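Local coordinates for alpha-n-acetylglucosaminidase family protein (Clostridium perfringens, PDB 4A42) that probably binds carbohydrate as a family 32 carbohydrate-binding module of a large clostridial family 89 alpha-N-acetylglucosaminidase, at residues P87-I92 with N109-K114; S76-V81 with V130-N135. All blocks are in the same frame, centred on the assembly; numbering follows the deposited sequence. Where two conformers were deposited one is given.

Contact 1: residues P87-I92 with N109-K114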
# COMPACT_ATOMS: atom_id res chain seq x y z
N PRO A 87 -13.53 -2.43 -8.86
CA PRO A 87 -13.12 -3.01 -7.58
C PRO A 87 -11.62 -3.26 -7.58
O PRO A 87 -11.06 -3.75 -8.56
CB PRO A 87 -13.88 -4.33 -7.54
CG PRO A 87 -15.11 -4.04 -8.37
CD PRO A 87 -14.62 -3.19 -9.49
N LEU A 88 -10.96 -2.91 -6.49
CA LEU A 88 -9.52 -3.07 -6.41
C LEU A 88 -9.14 -4.52 -6.20
O LEU A 88 -9.70 -5.20 -5.35
CB LEU A 88 -8.95 -2.20 -5.29
CG LEU A 88 -7.43 -2.06 -5.28
CD1 LEU A 88 -6.97 -1.25 -6.48
CD2 LEU A 88 -6.98 -1.39 -3.99
N LYS A 89 -8.19 -4.99 -7.00
CA LYS A 89 -7.60 -6.31 -6.81
C LYS A 89 -6.17 -6.07 -6.37
O LYS A 89 -5.42 -5.38 -7.05
CB LYS A 89 -7.66 -7.12 -8.11
CG LYS A 89 -9.09 -7.48 -8.53
CD LYS A 89 -9.14 -8.09 -9.92
CE LYS A 89 -10.58 -8.34 -10.33
NZ LYS A 89 -11.17 -9.43 -9.53
N TYR A 90 -5.79 -6.65 -5.23
CA TYR A 90 -4.53 -6.28 -4.60
C TYR A 90 -4.05 -7.35 -3.63
O TYR A 90 -4.83 -8.21 -3.19
CB TYR A 90 -4.68 -4.94 -3.84
CG TYR A 90 -5.53 -5.03 -2.59
CD1 TYR A 90 -6.92 -4.99 -2.66
CD2 TYR A 90 -4.95 -5.21 -1.33
CE1 TYR A 90 -7.71 -5.09 -1.52
CE2 TYR A 90 -5.74 -5.30 -0.18
CZ TYR A 90 -7.12 -5.24 -0.28
OH TYR A 90 -7.94 -5.35 0.83
N SER A 91 -2.76 -7.27 -3.32
CA SER A 91 -2.17 -8.03 -2.22
C SER A 91 -1.22 -7.13 -1.43
O SER A 91 -0.78 -6.09 -1.92
CB SER A 91 -1.43 -9.27 -2.73
OG SER A 91 -0.31 -8.92 -3.54
N ILE A 92 -0.96 -7.53 -0.20
CA ILE A 92 -0.06 -6.83 0.68
C ILE A 92 0.96 -7.83 1.20
O ILE A 92 0.60 -8.91 1.67
CB ILE A 92 -0.82 -6.22 1.87
CG1 ILE A 92 -1.99 -5.35 1.37
CG2 ILE A 92 0.11 -5.38 2.74
CD1 ILE A 92 -2.74 -4.66 2.50
N ASN A 109 -8.38 -11.52 -6.31
CA ASN A 109 -9.61 -11.88 -7.01
C ASN A 109 -10.80 -11.05 -6.55
O ASN A 109 -11.95 -11.35 -6.87
CB ASN A 109 -9.90 -13.37 -6.85
CG ASN A 109 -8.87 -14.25 -7.54
OD1 ASN A 109 -8.56 -14.04 -8.72
ND2 ASN A 109 -8.34 -15.23 -6.83
N ASN A 110 -10.52 -9.99 -5.79
CA ASN A 110 -11.60 -9.21 -5.19
C ASN A 110 -12.57 -8.60 -6.20
O ASN A 110 -12.16 -8.03 -7.21
CB ASN A 110 -11.05 -8.09 -4.32
CG ASN A 110 -12.15 -7.20 -3.80
OD1 ASN A 110 -13.00 -7.65 -3.03
ND2 ASN A 110 -12.16 -5.93 -4.23
N GLU A 111 -13.86 -8.70 -5.89
CA GLU A 111 -14.87 -8.03 -6.70
C GLU A 111 -15.69 -7.03 -5.88
O GLU A 111 -16.57 -6.39 -6.42
CB GLU A 111 -15.80 -9.04 -7.37
CG GLU A 111 -15.11 -9.94 -8.38
CD GLU A 111 -14.60 -9.17 -9.59
OE1 GLU A 111 -14.96 -7.99 -9.75
OE2 GLU A 111 -13.83 -9.77 -10.38
N GLU A 112 -15.39 -6.91 -4.59
CA GLU A 112 -16.14 -5.98 -3.74
C GLU A 112 -15.68 -4.55 -4.03
O GLU A 112 -14.49 -4.27 -4.06
CB GLU A 112 -15.95 -6.31 -2.25
CG GLU A 112 -16.88 -5.53 -1.30
CD GLU A 112 -16.60 -5.79 0.18
OE1 GLU A 112 -15.51 -6.29 0.51
OE2 GLU A 112 -17.47 -5.49 1.02
N ASN A 113 -16.65 -3.66 -4.26
CA ASN A 113 -16.33 -2.27 -4.59
C ASN A 113 -16.45 -1.40 -3.35
O ASN A 113 -17.56 -1.16 -2.84
CB ASN A 113 -17.22 -1.75 -5.71
CG ASN A 113 -16.57 -0.62 -6.49
OD1 ASN A 113 -15.86 0.21 -5.92
ND2 ASN A 113 -16.79 -0.58 -7.80
N LYS A 114 -15.30 -0.94 -2.87
CA LYS A 114 -15.25 -0.13 -1.66
C LYS A 114 -14.41 1.12 -1.89
O LYS A 114 -13.51 1.13 -2.74
CB LYS A 114 -14.67 -0.91 -0.47
CG LYS A 114 -15.44 -2.18 -0.13
CD LYS A 114 -15.15 -2.65 1.29
CE LYS A 114 -13.74 -3.16 1.46
NZ LYS A 114 -13.53 -3.72 2.83
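Near the start of loop 109-114, NZ of Lys-89 gives a hydrogen bond of 2.9 Å to O of Asn-110, reaching that oxygen from above the carbonyl plane. The lysine chain runs extended as far as CE and then bends at its last torsion (chi4 -69°), which turns NZ back over the loop. The Asn-110 amide bonds both segments. A chi1 of 175° swings CG opposite the main-chain nitrogen and sets the amide between the chains, where ND2 donates to O of Leu-88 at 2.8 Å and to O of Glu-112 at 2.9 Å, the latter on a lone pair in the carbonyl plane. Its OD1 accepts from N of Glu-112 at 2.9 Å, so three bonds fix the rotation of the amide. Glu-111 folds back at chi2 to bring its carboxylate to Lys-89; the salt bridge from NZ to OE2 of Glu-111 measures 2.8 Å and meets the oxygen from above the carboxylate plane. The backbone oxygens of Glu-111 and Glu-112 pack on the Pro-87 ring, O of Glu-111 lying 3.4 Å from CG of Pro-87. The side chains of Asn-113 and Pro-87 cross at about a right angle, with ND2 of Asn-113 3.8 Å from CD of Pro-87, while the same nitrogen is hydrogen-bonded to O of Asn-85. The hydroxyl of Tyr-117 is shared by the backbones of Leu-88, Glu-112 and Lys-114, joining both segments a second time. The Asn-110 side chain closing on N of Glu-112 is an Asx turn, here set in a surface loop that joins strands 102-107 and 116-120 of the two sheets of a discoidin-like (F5/8 type C) beta-sandwich.

Contact 2: residues S76-V81 with V130-N135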
# COMPACT_ATOMS: atom_id res chain seq x y z
N SER A 76 -0.02 -2.51 12.68
CA SER A 76 -1.30 -3.00 13.16
C SER A 76 -2.44 -3.05 12.14
O SER A 76 -3.32 -3.87 12.22
CB SER A 76 -1.77 -2.24 14.40
OG SER A 76 -2.30 -0.98 14.11
N ALA A 77 -2.42 -2.11 11.22
CA ALA A 77 -3.51 -2.00 10.26
C ALA A 77 -3.10 -1.19 9.05
O ALA A 77 -2.20 -0.35 9.12
CB ALA A 77 -4.75 -1.40 10.91
N ILE A 78 -3.76 -1.45 7.92
CA ILE A 78 -3.46 -0.77 6.67
C ILE A 78 -4.74 -0.39 5.92
O ILE A 78 -5.63 -1.23 5.73
CB ILE A 78 -2.57 -1.65 5.76
CG1 ILE A 78 -1.24 -1.98 6.47
CG2 ILE A 78 -2.34 -0.95 4.41
CD1 ILE A 78 -0.42 -3.08 5.80
N ASP A 79 -4.84 0.87 5.51
CA ASP A 79 -5.93 1.31 4.63
C ASP A 79 -5.41 1.66 3.24
O ASP A 79 -4.39 2.33 3.10
CB ASP A 79 -6.60 2.59 5.15
CG ASP A 79 -7.36 2.38 6.43
OD1 ASP A 79 -7.64 1.22 6.78
OD2 ASP A 79 -7.68 3.41 7.07
N ILE A 80 -6.14 1.24 2.22
CA ILE A 80 -5.87 1.66 0.85
C ILE A 80 -7.08 2.43 0.36
O ILE A 80 -8.18 1.88 0.27
CB ILE A 80 -5.63 0.47 -0.10
CG1 ILE A 80 -4.51 -0.42 0.44
CG2 ILE A 80 -5.30 0.97 -1.52
CD1 ILE A 80 -4.46 -1.77 -0.21
N VAL A 81 -6.89 3.70 0.05
CA VAL A 81 -7.97 4.53 -0.45
C VAL A 81 -7.98 4.40 -1.97
O VAL A 81 -7.01 4.80 -2.63
CB VAL A 81 -7.79 6.00 -0.01
CG1 VAL A 81 -8.95 6.85 -0.50
CG2 VAL A 81 -7.69 6.09 1.51
N VAL A 130 6.79 -2.78 3.30
CA VAL A 130 5.41 -3.13 3.02
C VAL A 130 5.19 -2.94 1.53
O VAL A 130 5.36 -1.83 1.00
CB VAL A 130 4.42 -2.29 3.85
CG1 VAL A 130 3.02 -2.87 3.76
CG2 VAL A 130 4.87 -2.21 5.31
N ARG A 131 4.83 -4.02 0.84
CA ARG A 131 4.67 -4.00 -0.60
C ARG A 131 3.22 -4.27 -1.00
O ARG A 131 2.58 -5.19 -0.49
CB ARG A 131 5.62 -5.00 -1.27
CG ARG A 131 5.55 -4.95 -2.81
CD ARG A 131 6.71 -5.69 -3.44
NE ARG A 131 6.61 -7.13 -3.24
CZ ARG A 131 7.57 -7.99 -3.58
NH1 ARG A 131 8.69 -7.54 -4.14
NH2 ARG A 131 7.40 -9.29 -3.36
N PHE A 132 2.72 -3.44 -1.90
CA PHE A 132 1.35 -3.50 -2.41
C PHE A 132 1.41 -3.85 -3.88
O PHE A 132 2.10 -3.20 -4.65
CB PHE A 132 0.65 -2.14 -2.23
CG PHE A 132 0.50 -1.74 -0.79
CD1 PHE A 132 1.57 -1.17 -0.10
CD2 PHE A 132 -0.70 -1.92 -0.12
CE1 PHE A 132 1.44 -0.82 1.24
CE2 PHE A 132 -0.84 -1.54 1.21
CZ PHE A 132 0.24 -1.00 1.89
N ASN A 133 0.69 -4.89 -4.27
CA ASN A 133 0.61 -5.24 -5.67
C ASN A 133 -0.81 -5.05 -6.13
O ASN A 133 -1.74 -5.42 -5.43
CB ASN A 133 1.07 -6.68 -5.86
CG ASN A 133 2.36 -6.97 -5.12
OD1 ASN A 133 3.42 -6.45 -5.47
ND2 ASN A 133 2.26 -7.77 -4.05
N PHE A 134 -0.99 -4.45 -7.30
CA PHE A 134 -2.32 -4.17 -7.81
C PHE A 134 -2.51 -4.84 -9.16
O PHE A 134 -1.71 -4.64 -10.07
CB PHE A 134 -2.56 -2.67 -7.92
CG PHE A 134 -2.37 -1.93 -6.63
CD1 PHE A 134 -3.30 -2.05 -5.61
CD2 PHE A 134 -1.25 -1.14 -6.42
CE1 PHE A 134 -3.13 -1.40 -4.41
CE2 PHE A 134 -1.08 -0.46 -5.21
CZ PHE A 134 -2.02 -0.59 -4.21
N ASN A 135 -3.54 -5.66 -9.27
CA ASN A 135 -3.82 -6.35 -10.52
C ASN A 135 -5.14 -6.03 -11.20
O ASN A 135 -5.51 -6.71 -12.12
CB ASN A 135 -3.62 -7.85 -10.40
CG ASN A 135 -4.54 -8.47 -9.42
OD1 ASN A 135 -4.34 -8.35 -8.24
ND2 ASN A 135 -5.55 -9.19 -9.91
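Strands 77-81 and 130-134 face each other across the interior of the sandwich, one from each sheet: their axes pass 11.1 Å apart and their directions differ by 36°, so the chains run roughly the same way. Ile-78 lies over Val-130 and Ile-80 over Phe-132, with CA atoms 9.9 and 9.5 Å apart, a separation bridged by side chains. One edge of the Phe-132 ring, CD2-CE2-CZ, faces both isoleucines. CG2 of Ile-78 lies in the ring plane, 3.6 Å from CE2 of Phe-132 and equally near CZ. Two residues on, CD1 of Ile-80 comes to 3.8 Å from CD2 of Phe-132, the two side chains sliding past each other in opposite directions. In Ile-78 the two branches divide the work: with chi1 at -59° CG1 lies beside the backbone N and CG2 falls anti to it, so that CG2 takes the ring while the extended CG1 arm carries CD1 to 4.0 Å from CG1 of Val-130. At the other end CG2 of Ile-80 approaches the Phe-134 ring obliquely, 4.3 Å from CE1 of Phe-134. Ile-92 touches both Ile-78 and Phe-132, Tyr-90 lies against Ile-80 and Phe-134, and Ile-144 of strand 141-148 also packs on Phe-132. Asp-79, directed away from the other strand, bonds Tyr-147 and Ser-118; Arg-131 forms a salt bridge with Glu-93. All five touching side chains are buried and purely apolar, so the two sheets are held here by van der Waals packing and, in all likelihood, the exclusion of water.

Overall arrangement
Contact 2 lies about 3 Å from the chain centre and contact 1 about 13 Å from it; their own centres are 11 Å apart. They meet where 87-92 runs beside 130-135; strands 90-95 and 126-134 are neighbours in one sheet. O of Lys-89 lies 2.9 Å from N of Asn-135 and OG of Ser-91 lies 2.9 Å from ND2 of Asn-133, both probable hydrogen bonds. Inward, CD2 of Tyr-90 packs 3.6 Å from CD1 of Ile-80, so one segment joins the polar surface loop to the apolar core. The bound calcium ion, held by Asn-45, Asp-48, Asn-50, Thr-53, Gly-142 and Glu-143, is about 11 Å from the Ile-80 side chain and 14 Å from that of Leu-88.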